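Long-range contact in 5-cytosine DNA methyltransferase (Entamoeba histolytica, PDB 3QV2), which probably methylates carbon 5 of cytosine in tRNA or DNA, taking the methyl group from S-adenosyl-L-methionine: residues Asp156-Asn168 with Ile186-Tyr199. Numbering follows the deposited sequence.
Sequences DIICSPIDIGIPN and IQLHQEKESMISNY
Q190 turns its side-chain amide toward D163 and I164 and donates to the turn through NE2. Rotation about its CB-CG bond (chi2 -52°) brings NE2 to the carbonyl oxygen of D163, 2.7 Å away; the bond is nearly straight, lies on a lone pair of that carbonyl and stays in the amide plane, while a water lies 2.9 Å from Q190 OE1. One residue on, the backbone N of E191 reaches I164 O at 2.8 Å, so successive carbonyls of the turn are taken by successive residues of the loop. I164 sets CG2 across L188 at about a right angle (4.0 Å to L188 CB), and Q316 of helix 311-321 takes both H189 O and E191 OE1. Farther along, P167, centre of an inverse gamma turn, and Y199 approach from opposite directions, P167 CG lying 3.5 Å from Y199 CE1. Y199 OH and S194 OG share a hydrogen bond of 2.9 Å, and the I166 side chain crosses that of Y199 at about a right angle, I166 CD1 3.7 Å from Y199 OH. The example illustrates how an edge strand's outgoing turn and an irregular loop join without strand pairing: two directional bonds tie the loop to a turn its own backbone bonds already hold, and apolar packing on both sides carries the remainder.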
ATOM      1  N   ASP A 156       3.241  10.641  12.988  1.00 20.08           N
ATOM      2  CA  ASP A 156       2.286  10.152  12.004  1.00 20.09           C
ATOM      3  C   ASP A 156       1.960  11.215  10.959  1.00 19.57           C
ATOM      4  O   ASP A 156       2.150  12.408  11.194  1.00 19.79           O
ATOM      5  CB  ASP A 156       1.009   9.677  12.698  1.00 20.21           C
ATOM      6  CG  ASP A 156       0.356  10.769  13.525  1.00 20.65           C
ATOM      7  OD1 ASP A 156       1.026  11.785  13.804  1.00 22.98           O
ATOM      8  OD2 ASP A 156      -0.823  10.610  13.903  1.00 15.97           O
ATOM      9  N   ILE A 157       1.467  10.777   9.806  1.00 19.20           N
ATOM     10  CA  ILE A 157       1.123  11.700   8.734  1.00 21.54           C
ATOM     11  C   ILE A 157       0.079  11.114   7.793  1.00 19.65           C
ATOM     12  O   ILE A 157       0.108   9.924   7.478  1.00 18.08           O
ATOM     13  CB  ILE A 157       2.367  12.105   7.912  1.00 22.51           C
ATOM     14  CG1 ILE A 157       2.006  13.185   6.890  1.00 23.51           C
ATOM     15  CG2 ILE A 157       2.970  10.891   7.219  1.00 22.01           C
ATOM     16  CD1 ILE A 157       3.170  13.635   6.033  1.00 23.79           C
ATOM     17  N   ILE A 158      -0.849  11.959   7.361  1.00 18.54           N
ATOM     18  CA  ILE A 158      -1.798  11.599   6.320  1.00 15.11           C
ATOM     19  C   ILE A 158      -1.414  12.343   5.048  1.00 14.98           C
ATOM     20  O   ILE A 158      -1.456  13.573   5.007  1.00 22.01           O
ATOM     21  CB  ILE A 158      -3.238  11.979   6.709  1.00 15.21           C
ATOM     22  CG1 ILE A 158      -3.694  11.171   7.922  1.00 13.31           C
ATOM     23  CG2 ILE A 158      -4.181  11.761   5.538  1.00 15.30           C
ATOM     24  CD1 ILE A 158      -5.122  11.454   8.342  1.00 15.96           C
ATOM     25  N   CYS A 159      -1.026  11.603   4.014  1.00 13.12           N
ATOM     26  CA  CYS A 159      -0.592  12.227   2.770  1.00 13.74           C
ATOM     27  C   CYS A 159      -0.907  11.366   1.552  1.00 14.76           C
ATOM     28  O   CYS A 159      -1.288  10.204   1.682  1.00 12.89           O
ATOM     29  CB  CYS A 159       0.905  12.540   2.821  1.00 11.94           C
ATOM     30  SG  CYS A 159       1.966  11.086   2.959  1.00 26.26           S
ATOM     31  N   SER A 160      -0.737  11.949   0.369  1.00 16.75           N
ATOM     32  CA  SER A 160      -1.044  11.272  -0.884  1.00 16.34           C
ATOM     33  C   SER A 160       0.146  11.370  -1.837  1.00 19.23           C
ATOM     34  O   SER A 160       0.944  12.302  -1.740  1.00 19.82           O
ATOM     35  CB  SER A 160      -2.289  11.892  -1.524  1.00 18.65           C
ATOM     36  OG  SER A 160      -2.621  11.256  -2.744  1.00 21.34           O
ATOM     37  N   PRO A 161       0.275  10.398  -2.755  1.00 18.47           N
ATOM     38  CA  PRO A 161       1.376  10.396  -3.726  1.00 19.09           C
ATOM     39  C   PRO A 161       1.467  11.694  -4.527  1.00 20.93           C
ATOM     40  O   PRO A 161       2.565  12.093  -4.916  1.00 20.71           O
ATOM     41  CB  PRO A 161       1.019   9.228  -4.648  1.00 19.85           C
ATOM     42  CG  PRO A 161       0.240   8.303  -3.780  1.00 18.91           C
ATOM     43  CD  PRO A 161      -0.561   9.191  -2.869  1.00 18.49           C
ATOM     44  N   ILE A 162       0.331  12.342  -4.769  1.00 21.37           N
ATOM     45  CA  ILE A 162       0.325  13.594  -5.518  1.00 26.19           C
ATOM     46  C   ILE A 162       1.103  14.678  -4.780  1.00 28.26           C
ATOM     47  O   ILE A 162       1.608  15.620  -5.391  1.00 28.34           O
ATOM     48  CB  ILE A 162      -1.107  14.096  -5.785  1.00 28.03           C
ATOM     49  CG1 ILE A 162      -1.798  14.472  -4.474  1.00 28.76           C
ATOM     50  CG2 ILE A 162      -1.908  13.046  -6.538  1.00 28.81           C
ATOM     51  CD1 ILE A 162      -3.117  15.191  -4.665  1.00 26.61           C
ATOM     52  N   ASP A 163       1.199  14.533  -3.463  1.00 26.49           N
ATOM     53  CA  ASP A 163       1.910  15.500  -2.634  1.00 25.68           C
ATOM     54  C   ASP A 163       3.403  15.529  -2.954  1.00 23.57           C
ATOM     55  O   ASP A 163       4.065  16.544  -2.750  1.00 25.12           O
ATOM     56  CB  ASP A 163       1.682  15.211  -1.148  1.00 26.57           C
ATOM     57  CG  ASP A 163       0.230  15.369  -0.742  1.00 29.63           C
ATOM     58  OD1 ASP A 163      -0.502  16.105  -1.436  1.00 30.35           O
ATOM     59  OD2 ASP A 163      -0.178  14.758   0.269  1.00 29.61           O
ATOM     60  N   ILE A 164       3.926  14.414  -3.456  1.00 20.33           N
ATOM     61  CA  ILE A 164       5.329  14.349  -3.855  1.00 19.24           C
ATOM     62  C   ILE A 164       5.495  14.220  -5.369  1.00 21.58           C
ATOM     63  O   ILE A 164       6.533  13.771  -5.852  1.00 23.16           O
ATOM     64  CB  ILE A 164       6.081  13.200  -3.152  1.00 18.29           C
ATOM     65  CG1 ILE A 164       5.407  11.858  -3.441  1.00 18.92           C
ATOM     66  CG2 ILE A 164       6.166  13.452  -1.654  1.00 19.24           C
ATOM     67  CD1 ILE A 164       6.124  10.673  -2.835  1.00 15.15           C
ATOM     68  N   GLY A 165       4.465  14.608  -6.112  1.00 21.21           N
ATOM     69  CA  GLY A 165       4.559  14.694  -7.559  1.00 20.89           C
ATOM     70  C   GLY A 165       4.235  13.423  -8.322  1.00 23.89           C
ATOM     71  O   GLY A 165       4.551  13.311  -9.506  1.00 25.57           O
ATOM     72  N   ILE A 166       3.607  12.463  -7.651  1.00 24.65           N
ATOM     73  CA  ILE A 166       3.177  11.237  -8.314  1.00 25.22           C
ATOM     74  C   ILE A 166       1.716  11.358  -8.733  1.00 25.68           C
ATOM     75  O   ILE A 166       0.846  11.603  -7.900  1.00 29.11           O
ATOM     76  CB  ILE A 166       3.365  10.004  -7.410  1.00 26.76           C
ATOM     77  CG1 ILE A 166       4.833   9.868  -6.995  1.00 25.84           C
ATOM     78  CG2 ILE A 166       2.897   8.744  -8.120  1.00 21.61           C
ATOM     79  CD1 ILE A 166       5.783   9.701  -8.161  1.00 23.85           C
ATOM     80  N   PRO A 167       1.446  11.189 -10.037  1.00 25.72           N
ATOM     81  CA  PRO A 167       0.104  11.364 -10.608  1.00 28.80           C
ATOM     82  C   PRO A 167      -0.874  10.269 -10.185  1.00 27.18           C
ATOM     83  O   PRO A 167      -1.374   9.527 -11.031  1.00 25.67           O
ATOM     84  CB  PRO A 167       0.361  11.297 -12.117  1.00 27.16           C
ATOM     85  CG  PRO A 167       1.582  10.461 -12.248  1.00 26.00           C
ATOM     86  CD  PRO A 167       2.434  10.805 -11.058  1.00 25.14           C
ATOM     87  N   ASN A 168      -1.142  10.179  -8.888  1.00 24.60           N
ATOM     88  CA  ASN A 168      -2.102   9.210  -8.370  1.00 22.91           C
ATOM     89  C   ASN A 168      -2.580   9.571  -6.972  1.00 24.20           C
ATOM     90  O   ASN A 168      -1.775   9.778  -6.064  1.00 26.19           O
ATOM     91  CB  ASN A 168      -1.509   7.800  -8.374  1.00 21.56           C
ATOM     92  CG  ASN A 168      -2.463   6.768  -7.800  1.00 25.62           C
ATOM     93  OD1 ASN A 168      -2.326   6.350  -6.650  1.00 29.71           O
ATOM     94  ND2 ASN A 168      -3.440   6.357  -8.601  1.00 23.39           N
ATOM     95  N   ILE A 186      10.067  16.151   9.868  1.00 34.12           N
ATOM     96  CA  ILE A 186       9.786  15.319   8.708  1.00 35.82           C
ATOM     97  C   ILE A 186       9.788  16.193   7.462  1.00 36.75           C
ATOM     98  O   ILE A 186       9.428  17.368   7.521  1.00 35.73           O
ATOM     99  CB  ILE A 186       8.428  14.601   8.828  1.00 37.73           C
ATOM    100  CG1 ILE A 186       8.285  13.551   7.724  1.00 38.86           C
ATOM    101  CG2 ILE A 186       7.284  15.604   8.768  1.00 36.33           C
ATOM    102  CD1 ILE A 186       7.055  12.687   7.863  1.00 39.89           C
ATOM    103  N   GLN A 187      10.204  15.626   6.337  1.00 38.74           N
ATOM    104  CA  GLN A 187      10.263  16.390   5.099  1.00 42.11           C
ATOM    105  C   GLN A 187       9.873  15.550   3.890  1.00 39.75           C
ATOM    106  O   GLN A 187      10.262  14.388   3.770  1.00 41.30           O
ATOM    107  CB  GLN A 187      11.661  16.979   4.900  1.00 49.41           C
ATOM    108  CG  GLN A 187      12.755  15.942   4.700  1.00 55.35           C
ATOM    109  CD  GLN A 187      14.132  16.565   4.587  1.00 60.26           C
ATOM    110  OE1 GLN A 187      15.089  15.915   4.167  1.00 62.69           O
ATOM    111  NE2 GLN A 187      14.238  17.834   4.964  1.00 60.70           N
ATOM    112  N   LEU A 188       9.094  16.150   2.997  1.00 34.03           N
ATOM    113  CA  LEU A 188       8.741  15.510   1.739  1.00 32.42           C
ATOM    114  C   LEU A 188       9.461  16.216   0.597  1.00 37.34           C
ATOM    115  O   LEU A 188       9.539  17.445   0.567  1.00 41.34           O
ATOM    116  CB  LEU A 188       7.228  15.562   1.514  1.00 27.38           C
ATOM    117  CG  LEU A 188       6.346  14.923   2.589  1.00 25.55           C
ATOM    118  CD1 LEU A 188       4.878  15.216   2.326  1.00 25.00           C
ATOM    119  CD2 LEU A 188       6.589  13.422   2.674  1.00 26.67           C
ATOM    120  N   HIS A 189       9.996  15.435  -0.334  1.00 38.44           N
ATOM    121  CA  HIS A 189      10.660  15.992  -1.505  1.00 39.93           C
ATOM    122  C   HIS A 189       9.857  15.646  -2.751  1.00 36.17           C
ATOM    123  O   HIS A 189       9.229  14.589  -2.817  1.00 34.38           O
ATOM    124  CB  HIS A 189      12.080  15.441  -1.634  1.00 46.22           C
ATOM    125  CG  HIS A 189      12.830  15.393  -0.340  1.00 52.57           C
ATOM    126  ND1 HIS A 189      13.194  14.207   0.264  1.00 56.64           N
ATOM    127  CD2 HIS A 189      13.279  16.379   0.469  1.00 54.60           C
ATOM    128  CE1 HIS A 189      13.837  14.467   1.386  1.00 58.80           C
ATOM    129  NE2 HIS A 189      13.903  15.777   1.537  1.00 58.20           N
ATOM    130  N   GLN A 190       9.870  16.538  -3.734  1.00 35.25           N
ATOM    131  CA  GLN A 190       9.171  16.276  -4.984  1.00 33.80           C
ATOM    132  C   GLN A 190       9.932  15.260  -5.824  1.00 33.09           C
ATOM    133  O   GLN A 190      11.120  15.427  -6.099  1.00 32.30           O
ATOM    134  CB  GLN A 190       8.949  17.569  -5.767  1.00 35.34           C
ATOM    135  CG  GLN A 190       7.987  18.528  -5.088  1.00 35.88           C
ATOM    136  CD  GLN A 190       6.676  17.863  -4.718  1.00 36.83           C
ATOM    137  OE1 GLN A 190       5.915  17.437  -5.586  1.00 38.02           O
ATOM    138  NE2 GLN A 190       6.408  17.765  -3.421  1.00 37.03           N
ATOM    139  N   GLU A 191       9.240  14.199  -6.222  1.00 35.63           N
ATOM    140  CA  GLU A 191       9.844  13.162  -7.044  1.00 38.12           C
ATOM    141  C   GLU A 191      10.141  13.697  -8.440  1.00 43.06           C
ATOM    142  O   GLU A 191       9.473  14.618  -8.912  1.00 41.26           O
ATOM    143  CB  GLU A 191       8.914  11.952  -7.132  1.00 37.94           C
ATOM    144  CG  GLU A 191       9.644  10.628  -7.244  1.00 40.71           C
ATOM    145  CD  GLU A 191      10.521  10.352  -6.038  1.00 38.54           C
ATOM    146  OE1 GLU A 191       9.979  10.245  -4.917  1.00 33.59           O
ATOM    147  OE2 GLU A 191      11.754  10.252  -6.211  1.00 42.78           O
ATOM    148  N   LYS A 192      11.150  13.125  -9.090  1.00 48.85           N
ATOM    149  CA  LYS A 192      11.495  13.496 -10.457  1.00 52.14           C
ATOM    150  C   LYS A 192      10.225  13.660 -11.278  1.00 48.19           C
ATOM    151  O   LYS A 192       9.414  12.738 -11.362  1.00 44.86           O
ATOM    152  CB  LYS A 192      12.387  12.426 -11.086  1.00 55.41           C
ATOM    153  CG  LYS A 192      13.658  12.147 -10.303  1.00 58.16           C
ATOM    154  CD  LYS A 192      14.735  13.172 -10.606  1.00 59.91           C
ATOM    155  CE  LYS A 192      15.354  12.928 -11.974  1.00 59.97           C
ATOM    156  NZ  LYS A 192      16.039  11.606 -12.041  1.00 58.47           N
ATOM    157  N   GLU A 193      10.050  14.833 -11.878  1.00 49.45           N
ATOM    158  CA  GLU A 193       8.819  15.129 -12.605  1.00 50.87           C
ATOM    159  C   GLU A 193       8.366  13.956 -13.466  1.00 48.05           C
ATOM    160  O   GLU A 193       9.178  13.272 -14.090  1.00 46.94           O
ATOM    161  CB  GLU A 193       8.966  16.383 -13.470  1.00 52.99           C
ATOM    162  CG  GLU A 193       7.659  16.819 -14.115  1.00 56.34           C
ATOM    163  CD  GLU A 193       7.861  17.669 -15.355  1.00 58.51           C
ATOM    164  OE1 GLU A 193       9.027  17.915 -15.728  1.00 57.60           O
ATOM    165  OE2 GLU A 193       6.850  18.085 -15.961  1.00 59.36           O
ATOM    166  N   SER A 194       7.061  13.726 -13.487  1.00 46.39           N
ATOM    167  CA  SER A 194       6.495  12.661 -14.294  1.00 44.05           C
ATOM    168  C   SER A 194       5.028  12.939 -14.582  1.00 40.67           C
ATOM    169  O   SER A 194       4.348  13.605 -13.802  1.00 39.74           O
ATOM    170  CB  SER A 194       6.640  11.315 -13.581  1.00 42.01           C
ATOM    171  OG  SER A 194       5.857  11.285 -12.400  1.00 42.29           O
ATOM    172  N   MET A 195       4.552  12.432 -15.712  1.00 39.05           N
ATOM    173  CA  MET A 195       3.147  12.535 -16.069  1.00 38.95           C
ATOM    174  C   MET A 195       2.575  11.127 -16.168  1.00 37.07           C
ATOM    175  O   MET A 195       3.311  10.146 -16.070  1.00 39.77           O
ATOM    176  CB  MET A 195       2.985  13.268 -17.403  1.00 38.49           C
ATOM    177  CG  MET A 195       2.009  14.438 -17.364  1.00 42.08           C
ATOM    178  SD  MET A 195       2.591  15.829 -16.372  1.00 63.58           S
ATOM    179  CE  MET A 195       4.032  16.337 -17.309  1.00 91.77           C
ATOM    180  N   ILE A 196       1.263  11.028 -16.356  1.00 30.42           N
ATOM    181  CA  ILE A 196       0.618   9.732 -16.528  1.00 26.51           C
ATOM    182  C   ILE A 196       1.272   8.982 -17.682  1.00 29.15           C
ATOM    183  O   ILE A 196       1.297   7.750 -17.709  1.00 27.80           O
ATOM    184  CB  ILE A 196      -0.886   9.888 -16.810  1.00 25.76           C
ATOM    185  CG1 ILE A 196      -1.557  10.713 -15.709  1.00 26.31           C
ATOM    186  CG2 ILE A 196      -1.552   8.525 -16.948  1.00 23.33           C
ATOM    187  CD1 ILE A 196      -3.054  10.830 -15.874  1.00 26.81           C
ATOM    188  N   SER A 197       1.809   9.743 -18.630  1.00 33.09           N
ATOM    189  CA  SER A 197       2.471   9.182 -19.802  1.00 34.79           C
ATOM    190  C   SER A 197       3.566   8.188 -19.418  1.00 36.07           C
ATOM    191  O   SER A 197       3.697   7.129 -20.030  1.00 36.63           O
ATOM    192  CB  SER A 197       3.074  10.305 -20.652  1.00 36.58           C
ATOM    193  OG  SER A 197       2.166  11.386 -20.800  1.00 40.21           O
ATOM    194  N   ASN A 198       4.344   8.535 -18.396  1.00 37.24           N
ATOM    195  CA  ASN A 198       5.515   7.750 -18.005  1.00 37.25           C
ATOM    196  C   ASN A 198       5.211   6.327 -17.533  1.00 35.02           C
ATOM    197  O   ASN A 198       6.108   5.487 -17.469  1.00 35.95           O
ATOM    198  CB  ASN A 198       6.318   8.490 -16.929  1.00 38.70           C
ATOM    199  CG  ASN A 198       6.866   9.819 -17.419  1.00 41.95           C
ATOM    200  OD1 ASN A 198       6.207  10.853 -17.309  1.00 41.70           O
ATOM    201  ND2 ASN A 198       8.079   9.797 -17.960  1.00 43.54           N
ATOM    202  N   TYR A 199       3.953   6.056 -17.207  1.00 31.46           N
ATOM    203  CA  TYR A 199       3.593   4.772 -16.614  1.00 28.60           C
ATOM    204  C   TYR A 199       2.829   3.866 -17.573  1.00 28.49           C
ATOM    205  O   TYR A 199       2.516   2.722 -17.243  1.00 27.12           O
ATOM    206  CB  TYR A 199       2.772   4.995 -15.342  1.00 28.23           C
ATOM    207  CG  TYR A 199       3.419   5.941 -14.351  1.00 27.22           C
ATOM    208  CD1 TYR A 199       3.248   7.316 -14.460  1.00 26.88           C
ATOM    209  CD2 TYR A 199       4.198   5.459 -13.307  1.00 24.46           C
ATOM    210  CE1 TYR A 199       3.836   8.184 -13.558  1.00 25.86           C
ATOM    211  CE2 TYR A 199       4.789   6.320 -12.401  1.00 25.58           C
ATOM    212  CZ  TYR A 199       4.604   7.681 -12.532  1.00 26.07           C
ATOM    213  OH  TYR A 199       5.188   8.548 -11.636  1.00 25.82           O
TER
HETATM  214  O   HOH W   1       3.231  18.558  -5.305  1.00 35.66           O